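Local coordinates for protein condensin complex subunit 3 (Schizosaccharomyces pombe, PDB 5OQR) that serves as a regulatory subunit of condensin, the complex required to convert interphase chromatin into mitotic-like condensed chromosomes, at residues 608-611 with 612-616; 495-499 with 500-504. All blocks are in the same frame, centred on the assembly; numbering follows the deposited sequence.

Both contacts are local joints of an all-helical chain and lie within the C-terminal domain family of nuclear condensing complex subunits. Contact 2 comes first along the chain: 495-504 covers the turn after helix 480-495 and the first turn of helix 500-514, inside the seventh HEAT repeat and at the surface. Contact 1, at 608-616, is the largely buried C-terminal end of helix 601-613, with four helices, from 518-534 to 580-597, lying between the two in sequence. Their centres are 36 Å apart and their nearest atoms about 25 Å, without touching. One thus starts a helix and the other ends one, at separate points of the curved solenoid.

Contact 1 (608-611 with 612-616); sequences LIIQ and YFEPN
The C-terminal end of helix 601-613, in the helical solenoid, is where Leu608 to Gln611 meet Tyr612 to Asn616. Regular i to i+4 bonding still holds as the helix closes: Tyr612 N donates to Leu608 O (2.9 Å, 159° at the hydrogen) and Phe613 N to Ile609 O (3.1 Å), with a weaker branch to Ile610 O. Glu614 is the first residue to leave helical angles, and its N bonds to Gln611 O at 3.1 Å, one residue shorter in span and from above the carbonyl plane. Among the side chains, Gln611 spans this turn. With CG opposite its own backbone N (chi1 -155°) and a bend at chi2, the chain carries the amide beside the extended Glu614, whose carboxylate plane is turned 40° from it. NE2 comes within 3.0 Å of Glu614 OE2, but the angle is too poor for a hydrogen bond; the hydrogen bond of Gln611 NE2 goes instead to Thr617 OG1, just past the turn. With an alanine here, Thr617 would probably lose this donor and the Glu614 carboxylate its flanking amide, leaving the segment after the turn less firmly tied to the helix. The apolar side faces other helices: Leu608 and Tyr612 touch helix 621-635, while Phe613 packs on Ile675 and Gln678 of helix 669-682. Ile609 and Phe613 run side by side, CG2 of Ile609 meeting the ring edge in plane at 3.8 Å from CD2, while Tyr612 CD2 sits 3.5 Å above the centre of one face of the Phe613 ring.

Contact 2 (495-499 with 500-504); sequences VRSHD and LPIRE
Asp499 occupies the N-cap position of helix 500-514 without using its carboxylate as a cap; the group lies instead against Pro501 and Ile502. With CG opposite the backbone N (chi1 -167°), OD1 is placed 3.4 Å from Pro501 CD and OD2 3.4 Å from Ile502 CD1, the aspartate running roughly at right angles to both side chains. The backbone does the joining: Arg503 N donates to Asp499 O at 3.1 Å in a nearly straight bond (166°), which starts the helical pattern. Before it, Ser497 closes an ST turn, its OG accepting from Asp499 N at 3.0 Å, a bond that bends the loop just ahead of the helix. CB of the same serine rests on CG2 of Ile502, 3.8 Å away. Ile502 is the buried residue here, reaching on to Glu459, Leu460 and Leu463 of helix 457-471, so the turn of the seventh HEAT repeat is seated on a helix that precedes it in the chain. On another side of the turn Arg503 folds back along the loop. Its CG passes 3.3 Å from Val495 O, at the end of helix 480-495, and a bend at chi3 turns the guanidinium so that Ser497 O and His498 O come to its edge, near its plane. NE stands 3.5 Å from Ser497 O, while NH2 is 3.8 Å from His498 O. At these lengths the attraction is probably loose and electrostatic, the positive group offsetting the negative ends of the loop carbonyls, whereas the uncapping Asp499 carboxylate may still favour the helix start through its negative charge.

Contact 1 (608-611 with 612-616)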
loop_
_atom_site.group_PDB
_atom_site.type_symbol
_atom_site.label_atom_id
_atom_site.label_comp_id
_atom_site.label_asym_id
_atom_site.label_seq_id
_atom_site.Cartn_x
_atom_site.Cartn_y
_atom_site.Cartn_z
ATOM N N LEU A 608 -8.160 12.831 17.271
ATOM C CA LEU A 608 -7.478 12.073 16.227
ATOM C C LEU A 608 -8.478 11.390 15.307
ATOM O O LEU A 608 -8.381 11.488 14.079
ATOM C CB LEU A 608 -6.543 11.033 16.849
ATOM C CG LEU A 608 -5.041 11.305 16.911
ATOM C CD1 LEU A 608 -4.338 10.033 17.346
ATOM C CD2 LEU A 608 -4.473 11.781 15.586
ATOM N N ILE A 609 -9.442 10.675 15.888
ATOM C CA ILE A 609 -10.410 9.937 15.084
ATOM C C ILE A 609 -11.223 10.892 14.222
ATOM O O ILE A 609 -11.509 10.606 13.055
ATOM C CB ILE A 609 -11.307 9.079 15.998
ATOM C CG1 ILE A 609 -10.470 7.967 16.634
ATOM C CG2 ILE A 609 -12.489 8.492 15.219
ATOM C CD1 ILE A 609 -11.213 7.108 17.629
ATOM N N ILE A 610 -11.604 12.042 14.778
ATOM C CA ILE A 610 -12.396 13.004 14.017
ATOM C C ILE A 610 -11.612 13.488 12.804
ATOM O O ILE A 610 -12.081 13.405 11.664
ATOM C CB ILE A 610 -12.832 14.176 14.914
ATOM C CG1 ILE A 610 -13.826 13.684 15.967
ATOM C CG2 ILE A 610 -13.448 15.300 14.076
ATOM C CD1 ILE A 610 -14.303 14.748 16.931
ATOM N N GLN A 611 -10.405 14.006 13.036
ATOM C CA GLN A 611 -9.588 14.504 11.935
ATOM C C GLN A 611 -9.313 13.407 10.916
ATOM O O GLN A 611 -9.363 13.646 9.705
ATOM C CB GLN A 611 -8.276 15.066 12.478
ATOM C CG GLN A 611 -7.634 16.101 11.582
ATOM C CD GLN A 611 -8.314 17.445 11.680
ATOM O OE1 GLN A 611 -8.523 17.967 12.774
ATOM N NE2 GLN A 611 -8.674 18.011 10.536
ATOM N N TYR A 612 -9.021 12.196 11.390
ATOM C CA TYR A 612 -8.714 11.091 10.488
ATOM C C TYR A 612 -9.855 10.833 9.512
ATOM O O TYR A 612 -9.619 10.502 8.344
ATOM C CB TYR A 612 -8.405 9.837 11.303
ATOM C CG TYR A 612 -8.224 8.585 10.482
ATOM C CD1 TYR A 612 -7.145 8.444 9.623
ATOM C CD2 TYR A 612 -9.124 7.534 10.578
ATOM C CE1 TYR A 612 -6.973 7.297 8.872
ATOM C CE2 TYR A 612 -8.960 6.383 9.834
ATOM C CZ TYR A 612 -7.882 6.270 8.984
ATOM O OH TYR A 612 -7.715 5.125 8.242
ATOM N N PHE A 613 -11.097 10.975 9.967
ATOM C CA PHE A 613 -12.263 10.748 9.125
ATOM C C PHE A 613 -12.874 12.038 8.595
ATOM O O PHE A 613 -13.860 11.978 7.855
ATOM C CB PHE A 613 -13.332 9.967 9.899
ATOM C CG PHE A 613 -12.984 8.524 10.138
ATOM C CD1 PHE A 613 -12.830 7.650 9.078
ATOM C CD2 PHE A 613 -12.831 8.039 11.424
ATOM C CE1 PHE A 613 -12.516 6.324 9.295
ATOM C CE2 PHE A 613 -12.521 6.714 11.647
ATOM C CZ PHE A 613 -12.364 5.855 10.580
ATOM N N GLU A 614 -12.321 13.192 8.948
ATOM C CA GLU A 614 -12.948 14.450 8.578
ATOM C C GLU A 614 -12.806 14.695 7.076
ATOM O O GLU A 614 -11.759 14.398 6.494
ATOM C CB GLU A 614 -12.322 15.607 9.354
ATOM C CG GLU A 614 -12.985 16.946 9.087
ATOM C CD GLU A 614 -12.666 17.976 10.144
ATOM O OE1 GLU A 614 -13.420 18.966 10.244
ATOM O OE2 GLU A 614 -11.672 17.793 10.879
ATOM N N PRO A 615 -13.839 15.234 6.418
ATOM C CA PRO A 615 -13.720 15.483 4.972
ATOM C C PRO A 615 -12.681 16.531 4.611
ATOM O O PRO A 615 -12.036 16.400 3.564
ATOM C CB PRO A 615 -15.134 15.931 4.576
ATOM C CG PRO A 615 -15.777 16.361 5.848
ATOM C CD PRO A 615 -15.214 15.464 6.892
ATOM N N ASN A 616 -12.497 17.569 5.428
ATOM C CA ASN A 616 -11.549 18.619 5.072
ATOM C C ASN A 616 -10.117 18.104 5.003
ATOM O O ASN A 616 -9.249 18.787 4.448
ATOM C CB ASN A 616 -11.639 19.782 6.065
ATOM C CG ASN A 616 -11.100 19.432 7.442
ATOM O OD1 ASN A 616 -10.570 18.345 7.666
ATOM N ND2 ASN A 616 -11.228 20.367 8.374
#

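Contact 2 (495-499 with 500-504)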
loop_
_atom_site.group_PDB
_atom_site.type_symbol
_atom_site.label_atom_id
_atom_site.label_comp_id
_atom_site.label_asym_id
_atom_site.label_seq_id
_atom_site.Cartn_x
_atom_site.Cartn_y
_atom_site.Cartn_z
ATOM N N VAL A 495 21.356 30.683 16.909
ATOM C CA VAL A 495 19.961 30.877 17.290
ATOM C C VAL A 495 19.617 32.359 17.345
ATOM O O VAL A 495 18.469 32.745 17.096
ATOM C CB VAL A 495 19.679 30.174 18.633
ATOM C CG1 VAL A 495 18.357 30.643 19.236
ATOM C CG2 VAL A 495 19.653 28.665 18.439
ATOM N N ARG A 496 20.586 33.209 17.669
ATOM C CA ARG A 496 20.350 34.644 17.749
ATOM C C ARG A 496 20.621 35.364 16.436
ATOM O O ARG A 496 20.399 36.576 16.355
ATOM C CB ARG A 496 21.215 35.268 18.846
ATOM C CG ARG A 496 21.138 34.572 20.196
ATOM C CD ARG A 496 21.434 35.527 21.348
ATOM N NE ARG A 496 22.429 36.543 21.006
ATOM C CZ ARG A 496 22.920 37.429 21.866
ATOM N NH1 ARG A 496 22.522 37.430 23.131
ATOM N NH2 ARG A 496 23.819 38.318 21.461
ATOM N N SER A 497 21.095 34.658 15.415
ATOM C CA SER A 497 21.421 35.298 14.149
ATOM C C SER A 497 20.169 35.850 13.480
ATOM O O SER A 497 19.101 35.236 13.518
ATOM C CB SER A 497 22.108 34.303 13.215
ATOM O OG SER A 497 22.261 34.849 11.919
ATOM N N HIS A 498 20.310 37.023 12.863
ATOM C CA HIS A 498 19.235 37.592 12.062
ATOM C C HIS A 498 19.110 36.931 10.697
ATOM O O HIS A 498 18.098 37.135 10.019
ATOM C CB HIS A 498 19.449 39.096 11.876
ATOM C CG HIS A 498 19.025 39.917 13.053
ATOM N ND1 HIS A 498 19.898 40.298 14.049
ATOM C CD2 HIS A 498 17.818 40.427 13.394
ATOM C CE1 HIS A 498 19.247 41.011 14.951
ATOM N NE2 HIS A 498 17.983 41.104 14.577
ATOM N N ASP A 499 20.106 36.157 10.278
ATOM C CA ASP A 499 20.032 35.430 9.019
ATOM C C ASP A 499 19.138 34.210 9.202
ATOM O O ASP A 499 19.432 33.333 10.021
ATOM C CB ASP A 499 21.431 35.020 8.562
ATOM C CG ASP A 499 21.460 34.548 7.123
ATOM O OD1 ASP A 499 20.673 35.071 6.307
ATOM O OD2 ASP A 499 22.269 33.651 6.808
ATOM N N LEU A 500 18.048 34.155 8.439
ATOM C CA LEU A 500 17.035 33.125 8.654
ATOM C C LEU A 500 17.592 31.714 8.532
ATOM O O LEU A 500 17.310 30.885 9.415
ATOM C CB LEU A 500 15.872 33.354 7.685
ATOM C CG LEU A 500 14.650 32.454 7.863
ATOM C CD1 LEU A 500 13.378 33.279 7.806
ATOM C CD2 LEU A 500 14.631 31.375 6.799
ATOM N N PRO A 501 18.371 31.366 7.503
ATOM C CA PRO A 501 18.857 29.979 7.410
ATOM C C PRO A 501 19.710 29.560 8.592
ATOM O O PRO A 501 19.611 28.416 9.052
ATOM C CB PRO A 501 19.660 29.974 6.101
ATOM C CG PRO A 501 19.231 31.189 5.362
ATOM C CD PRO A 501 18.857 32.194 6.389
ATOM N N ILE A 502 20.562 30.454 9.093
ATOM C CA ILE A 502 21.422 30.112 10.220
ATOM C C ILE A 502 20.589 29.901 11.476
ATOM O O ILE A 502 20.830 28.966 12.247
ATOM C CB ILE A 502 22.490 31.205 10.417
ATOM C CG1 ILE A 502 23.451 31.213 9.225
ATOM C CG2 ILE A 502 23.262 30.989 11.717
ATOM C CD1 ILE A 502 24.383 32.405 9.188
ATOM N N ARG A 503 19.598 30.763 11.701
ATOM C CA ARG A 503 18.745 30.622 12.876
ATOM C C ARG A 503 18.013 29.287 12.867
ATOM O O ARG A 503 17.934 28.607 13.895
ATOM C CB ARG A 503 17.748 31.773 12.930
ATOM C CG ARG A 503 17.009 31.899 14.244
ATOM C CD ARG A 503 15.720 32.662 14.051
ATOM N NE ARG A 503 15.904 33.803 13.157
ATOM C CZ ARG A 503 14.918 34.427 12.523
ATOM N NH1 ARG A 503 13.661 34.025 12.673
ATOM N NH2 ARG A 503 15.188 35.454 11.729
ATOM N N GLU A 504 17.462 28.900 11.716
ATOM C CA GLU A 504 16.774 27.618 11.625
ATOM C C GLU A 504 17.731 26.463 11.884
ATOM O O GLU A 504 17.388 25.511 12.593
ATOM C CB GLU A 504 16.113 27.475 10.254
ATOM C CG GLU A 504 14.966 28.444 10.029
ATOM C CD GLU A 504 14.326 28.289 8.662
ATOM O OE1 GLU A 504 14.850 27.507 7.841
ATOM O OE2 GLU A 504 13.297 28.950 8.412
#